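Local coordinates for phosphatidylinositol transfer protein SFH5 (Saccharomyces cerevisiae, PDB 6W32) that binds and transfers phosphatidylinositol between membranes, regulates phosphatidylinositol 4,5-bisphosphate at the plasma membrane, and also binds heme b, at residues 110-122 with 133-147. Residues are numbered along the deposited sequence; the frame is centred on the assembly and turned at random.
Sequences HNTELQNVGILTF and VTWNLYGQLVKKKEL. With HEM (protoporphyrin IX containing Fe), chain D.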
# COMPACT_ATOMS: atom_id res chain seq x y z
N HIS A 110 6.28 -14.25 9.75
CA HIS A 110 7.23 -13.87 8.71
C HIS A 110 8.64 -13.96 9.25
O HIS A 110 8.87 -13.64 10.42
CB HIS A 110 6.96 -12.46 8.19
CG HIS A 110 5.61 -12.30 7.60
ND1 HIS A 110 5.24 -12.91 6.42
CD2 HIS A 110 4.51 -11.65 8.05
CE1 HIS A 110 3.98 -12.63 6.16
NE2 HIS A 110 3.51 -11.86 7.13
N ASN A 111 9.56 -14.38 8.39
CA ASN A 111 10.97 -14.45 8.74
C ASN A 111 11.38 -13.24 9.57
O ASN A 111 10.97 -12.11 9.29
CB ASN A 111 11.81 -14.56 7.47
CG ASN A 111 13.30 -14.74 7.75
OD1 ASN A 111 13.92 -13.88 8.37
ND2 ASN A 111 13.87 -15.86 7.30
N THR A 112 12.13 -13.50 10.64
CA THR A 112 12.35 -12.47 11.66
C THR A 112 13.23 -11.33 11.15
O THR A 112 12.92 -10.15 11.38
CB THR A 112 12.93 -13.12 12.91
OG1 THR A 112 14.01 -14.01 12.54
CG2 THR A 112 11.86 -13.93 13.64
N GLU A 113 14.29 -11.65 10.41
CA GLU A 113 15.12 -10.56 9.89
C GLU A 113 14.35 -9.67 8.92
O GLU A 113 14.81 -8.56 8.63
CB GLU A 113 16.42 -11.09 9.25
CG GLU A 113 16.27 -12.16 8.16
CD GLU A 113 17.35 -13.28 8.21
OE1 GLU A 113 18.45 -13.01 8.74
OE2 GLU A 113 17.10 -14.42 7.73
N LEU A 114 13.18 -10.10 8.45
CA LEU A 114 12.35 -9.28 7.58
C LEU A 114 11.56 -8.25 8.38
O LEU A 114 11.55 -7.06 8.04
CB LEU A 114 11.42 -10.16 6.75
CG LEU A 114 12.03 -10.57 5.41
CD1 LEU A 114 11.03 -11.20 4.53
CD2 LEU A 114 12.62 -9.34 4.72
N GLN A 115 10.90 -8.68 9.47
CA GLN A 115 10.13 -7.74 10.29
C GLN A 115 10.99 -6.55 10.71
O GLN A 115 10.50 -5.42 10.77
CB GLN A 115 9.56 -8.44 11.52
CG GLN A 115 8.76 -9.68 11.17
CD GLN A 115 8.56 -10.65 12.34
OE1 GLN A 115 9.11 -10.46 13.44
NE2 GLN A 115 7.76 -11.71 12.10
N ASN A 116 12.27 -6.79 10.97
CA ASN A 116 13.15 -5.74 11.43
C ASN A 116 13.45 -4.70 10.37
O ASN A 116 13.99 -3.64 10.71
CB ASN A 116 14.48 -6.33 11.90
CG ASN A 116 14.40 -6.89 13.30
OD1 ASN A 116 13.41 -6.68 14.03
ND2 ASN A 116 15.44 -7.61 13.69
N VAL A 117 13.15 -4.97 9.10
CA VAL A 117 13.42 -3.96 8.08
C VAL A 117 12.15 -3.38 7.51
O VAL A 117 12.19 -2.69 6.50
CB VAL A 117 14.33 -4.48 6.96
CG1 VAL A 117 15.74 -4.53 7.45
CG2 VAL A 117 13.88 -5.83 6.52
N GLY A 118 11.01 -3.64 8.16
CA GLY A 118 9.75 -2.96 7.90
C GLY A 118 9.34 -2.09 9.07
O GLY A 118 9.08 -2.59 10.16
N ILE A 119 9.31 -0.78 8.86
CA ILE A 119 8.97 0.21 9.88
C ILE A 119 7.74 0.97 9.41
O ILE A 119 7.63 1.32 8.23
CB ILE A 119 10.13 1.19 10.13
CG1 ILE A 119 11.35 0.46 10.69
CG2 ILE A 119 9.70 2.29 11.08
CD1 ILE A 119 10.98 -0.57 11.71
N LEU A 120 6.82 1.23 10.34
CA LEU A 120 5.55 1.87 10.02
C LEU A 120 5.34 3.01 11.00
O LEU A 120 5.34 2.78 12.22
CB LEU A 120 4.42 0.84 10.10
CG LEU A 120 3.03 1.43 10.21
CD1 LEU A 120 2.71 2.30 8.98
CD2 LEU A 120 1.99 0.34 10.38
N THR A 121 5.17 4.24 10.49
CA THR A 121 5.06 5.42 11.34
C THR A 121 3.89 6.31 10.92
O THR A 121 3.51 6.36 9.76
CB THR A 121 6.31 6.28 11.31
OG1 THR A 121 6.32 7.07 10.11
CG2 THR A 121 7.55 5.42 11.35
N PHE A 122 3.35 7.03 11.89
CA PHE A 122 2.22 7.91 11.63
C PHE A 122 2.41 9.20 12.40
O PHE A 122 2.80 9.18 13.57
CB PHE A 122 0.90 7.25 12.04
CG PHE A 122 -0.29 8.13 11.82
CD1 PHE A 122 -0.95 8.69 12.88
CD2 PHE A 122 -0.75 8.38 10.54
CE1 PHE A 122 -2.05 9.50 12.68
CE2 PHE A 122 -1.86 9.19 10.33
CZ PHE A 122 -2.51 9.75 11.40
N VAL A 133 3.28 6.65 6.74
CA VAL A 133 4.46 6.30 5.97
C VAL A 133 4.82 4.86 6.29
O VAL A 133 4.73 4.44 7.45
CB VAL A 133 5.65 7.24 6.32
CG1 VAL A 133 6.80 7.05 5.36
CG2 VAL A 133 5.23 8.69 6.31
N THR A 134 5.25 4.10 5.28
CA THR A 134 5.94 2.84 5.58
C THR A 134 7.37 2.91 5.08
O THR A 134 7.68 3.64 4.13
CB THR A 134 5.28 1.57 4.99
OG1 THR A 134 5.55 1.48 3.58
CG2 THR A 134 3.82 1.55 5.21
N TRP A 135 8.23 2.12 5.70
CA TRP A 135 9.65 2.23 5.45
C TRP A 135 10.23 0.84 5.27
O TRP A 135 10.04 -0.03 6.13
CB TRP A 135 10.37 2.92 6.62
CG TRP A 135 9.86 4.25 7.12
CD1 TRP A 135 8.64 4.54 7.70
CD2 TRP A 135 10.62 5.46 7.16
NE1 TRP A 135 8.61 5.88 8.08
CE2 TRP A 135 9.81 6.46 7.75
CE3 TRP A 135 11.91 5.80 6.75
CZ2 TRP A 135 10.25 7.76 7.93
CZ3 TRP A 135 12.35 7.08 6.92
CH2 TRP A 135 11.52 8.06 7.51
N ASN A 136 10.98 0.63 4.20
CA ASN A 136 11.68 -0.62 4.00
C ASN A 136 13.18 -0.36 4.11
O ASN A 136 13.72 0.46 3.37
CB ASN A 136 11.34 -1.24 2.65
CG ASN A 136 9.87 -1.54 2.52
OD1 ASN A 136 9.12 -0.77 1.90
ND2 ASN A 136 9.44 -2.64 3.13
N LEU A 137 13.83 -1.02 5.06
CA LEU A 137 15.25 -0.81 5.26
C LEU A 137 16.03 -1.83 4.44
O LEU A 137 16.86 -2.58 4.94
CB LEU A 137 15.60 -0.89 6.74
CG LEU A 137 14.73 0.08 7.52
CD1 LEU A 137 14.99 -0.02 8.98
CD2 LEU A 137 14.96 1.48 7.01
N TYR A 138 15.73 -1.82 3.14
CA TYR A 138 16.24 -2.86 2.26
C TYR A 138 17.76 -2.88 2.19
O TYR A 138 18.36 -3.94 2.02
CB TYR A 138 15.64 -2.69 0.86
CG TYR A 138 14.20 -3.16 0.75
CD1 TYR A 138 13.68 -4.14 1.58
CD2 TYR A 138 13.36 -2.62 -0.21
CE1 TYR A 138 12.35 -4.56 1.45
CE2 TYR A 138 12.04 -3.05 -0.35
CZ TYR A 138 11.55 -4.00 0.47
OH TYR A 138 10.25 -4.37 0.30
N GLY A 139 18.41 -1.74 2.37
CA GLY A 139 19.87 -1.73 2.35
C GLY A 139 20.50 -2.64 3.39
O GLY A 139 21.60 -3.17 3.17
N GLN A 140 19.83 -2.85 4.52
CA GLN A 140 20.27 -3.80 5.53
C GLN A 140 20.30 -5.25 5.04
O GLN A 140 20.97 -6.07 5.68
CB GLN A 140 19.36 -3.66 6.76
CG GLN A 140 19.58 -2.36 7.45
CD GLN A 140 18.79 -2.21 8.72
OE1 GLN A 140 18.62 -3.15 9.50
NE2 GLN A 140 18.29 -1.00 8.94
N LEU A 141 19.66 -5.58 3.91
CA LEU A 141 19.51 -6.97 3.48
C LEU A 141 20.43 -7.36 2.32
O LEU A 141 20.24 -8.44 1.74
CB LEU A 141 18.07 -7.26 3.08
CG LEU A 141 16.97 -7.34 4.13
CD1 LEU A 141 16.62 -5.95 4.50
CD2 LEU A 141 15.76 -8.03 3.54
N VAL A 142 21.41 -6.53 1.93
CA VAL A 142 22.45 -6.97 1.00
C VAL A 142 23.34 -8.03 1.65
O VAL A 142 24.01 -8.80 0.95
CB VAL A 142 23.28 -5.75 0.50
CG1 VAL A 142 24.37 -5.35 1.52
CG2 VAL A 142 23.86 -5.99 -0.92
N LYS A 143 23.37 -8.05 2.99
CA LYS A 143 23.99 -9.14 3.74
C LYS A 143 23.39 -10.49 3.36
O LYS A 143 24.10 -11.50 3.31
CB LYS A 143 23.77 -8.93 5.24
CG LYS A 143 23.97 -7.51 5.81
CD LYS A 143 25.21 -6.78 5.32
CE LYS A 143 25.62 -5.72 6.34
NZ LYS A 143 24.44 -5.02 6.93
N LYS A 144 22.08 -10.55 3.16
CA LYS A 144 21.31 -11.78 3.31
C LYS A 144 20.48 -11.98 2.06
O LYS A 144 19.29 -11.66 2.06
CB LYS A 144 20.40 -11.71 4.53
CG LYS A 144 20.90 -10.79 5.65
CD LYS A 144 20.36 -11.30 6.97
CE LYS A 144 20.72 -10.45 8.18
NZ LYS A 144 20.15 -11.08 9.43
N LYS A 145 21.07 -12.56 1.02
CA LYS A 145 20.35 -12.80 -0.23
C LYS A 145 19.78 -14.21 -0.30
O LYS A 145 19.73 -14.80 -1.39
CB LYS A 145 21.26 -12.53 -1.43
CG LYS A 145 22.04 -11.22 -1.30
CD LYS A 145 22.03 -10.40 -2.59
CE LYS A 145 22.84 -9.15 -2.40
NZ LYS A 145 22.25 -7.95 -3.07
N GLU A 146 19.36 -14.76 0.83
CA GLU A 146 18.51 -15.96 0.87
C GLU A 146 17.04 -15.62 1.09
O GLU A 146 16.17 -16.39 0.67
CB GLU A 146 18.99 -16.92 1.97
CG GLU A 146 18.77 -16.43 3.40
CD GLU A 146 19.96 -15.64 3.97
OE1 GLU A 146 20.98 -15.47 3.25
OE2 GLU A 146 19.85 -15.20 5.14
N LEU A 147 16.75 -14.49 1.74
CA LEU A 147 15.38 -13.99 1.82
C LEU A 147 14.75 -13.81 0.46
O LEU A 147 13.52 -13.75 0.36
CB LEU A 147 15.36 -12.64 2.55
CG LEU A 147 16.02 -12.67 3.93
CD1 LEU A 147 16.78 -11.39 4.18
CD2 LEU A 147 14.97 -12.91 5.01
CHA HEM D . 10.95 -1.36 -5.92
CHB HEM D . 13.86 -4.20 -3.38
CHC HEM D . 17.65 -1.60 -4.86
CHD HEM D . 14.65 1.58 -7.03
C1A HEM D . 11.43 -2.34 -5.10
C2A HEM D . 10.60 -3.36 -4.53
C3A HEM D . 11.39 -4.20 -3.84
C4A HEM D . 12.74 -3.68 -3.95
CMA HEM D . 11.06 -5.47 -3.01
CAA HEM D . 9.10 -3.38 -4.86
CBA HEM D . 8.12 -2.97 -3.79
CGA HEM D . 8.66 -2.42 -2.53
O1A HEM D . 9.19 -3.31 -1.79
O2A HEM D . 7.88 -1.54 -2.04
C1B HEM D . 15.14 -3.79 -3.60
C2B HEM D . 16.31 -4.44 -3.10
C3B HEM D . 17.37 -3.74 -3.50
C4B HEM D . 16.89 -2.60 -4.28
CMB HEM D . 16.27 -5.73 -2.24
CAB HEM D . 18.85 -4.04 -3.18
CBB HEM D . 19.77 -4.11 -4.13
C1C HEM D . 17.22 -0.49 -5.57
C2C HEM D . 18.02 0.59 -6.18
C3C HEM D . 17.17 1.46 -6.78
C4C HEM D . 15.82 0.98 -6.57
CMC HEM D . 19.56 0.73 -6.14
CAC HEM D . 17.56 2.76 -7.54
CBC HEM D . 16.86 3.91 -7.37
C1D HEM D . 13.38 1.07 -6.98
C2D HEM D . 12.21 1.62 -7.63
C3D HEM D . 11.07 0.65 -7.28
C4D HEM D . 11.67 -0.35 -6.47
CMD HEM D . 12.08 2.88 -8.48
CAD HEM D . 9.58 0.69 -7.62
CBD HEM D . 8.84 1.05 -6.32
CGD HEM D . 7.38 1.21 -6.64
O1D HEM D . 6.57 1.36 -5.67
O2D HEM D . 7.01 0.93 -7.83
NA HEM D . 12.73 -2.56 -4.74
NB HEM D . 15.52 -2.67 -4.32
NC HEM D . 15.93 -0.19 -5.85
ND HEM D . 13.02 -0.11 -6.32
FE HEM D . 14.29 -1.32 -5.22
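The antiparallel beta hairpin at the edge of the CRAL-TRIO sheet pairs strand 118-122 with 133-136, Ile119 facing Trp135 and Thr121 facing Val133 as hydrogen-bonded pairs. Ile119 N gives a nearly straight bond to Trp135 O (2.9 Å, 173°), and Leu137 N extends the pairing to Val117 O. On the face carrying Ile119 and Thr121, the indole of Trp135 turns its CD1-NE1 edge to strand 118-122, NE1 donating a long hydrogen bond, close to the ring plane, to Thr121 OG1 (3.3 Å). That hydroxyl stands between the backbone N and the carbonyl carbon (chi1 79°), turned to the indole edge, while Val133 CG1 lies over one ring face, toward the rim, and Leu277 of helix 277-280 touches the Trp135 side chain. Beyond the strands, Val117 and Leu141 meet tip to tip, Leu141 CD1 being 3.4 Å from Val117 CG1. Leu114 crosses Leu141 at about a right angle and slides past Leu147, whose CD2 sits 3.5 Å from Glu113 CG. At the outer end Lys144 NZ bridges to the anti lone pair of Glu113 OE1 (2.7 Å). After an inverse gamma turn centred on Leu137, Tyr138 has Asn136 CB over its ring centre and donates from OH to the heme propionate O1A (2.6 Å), which lies in the ring plane. Backbone pairing and valine-leucine packing thus tie the heme-binding tyrosine to the sheet edge, with a salt bridge fastening the following loop to helix 112-115.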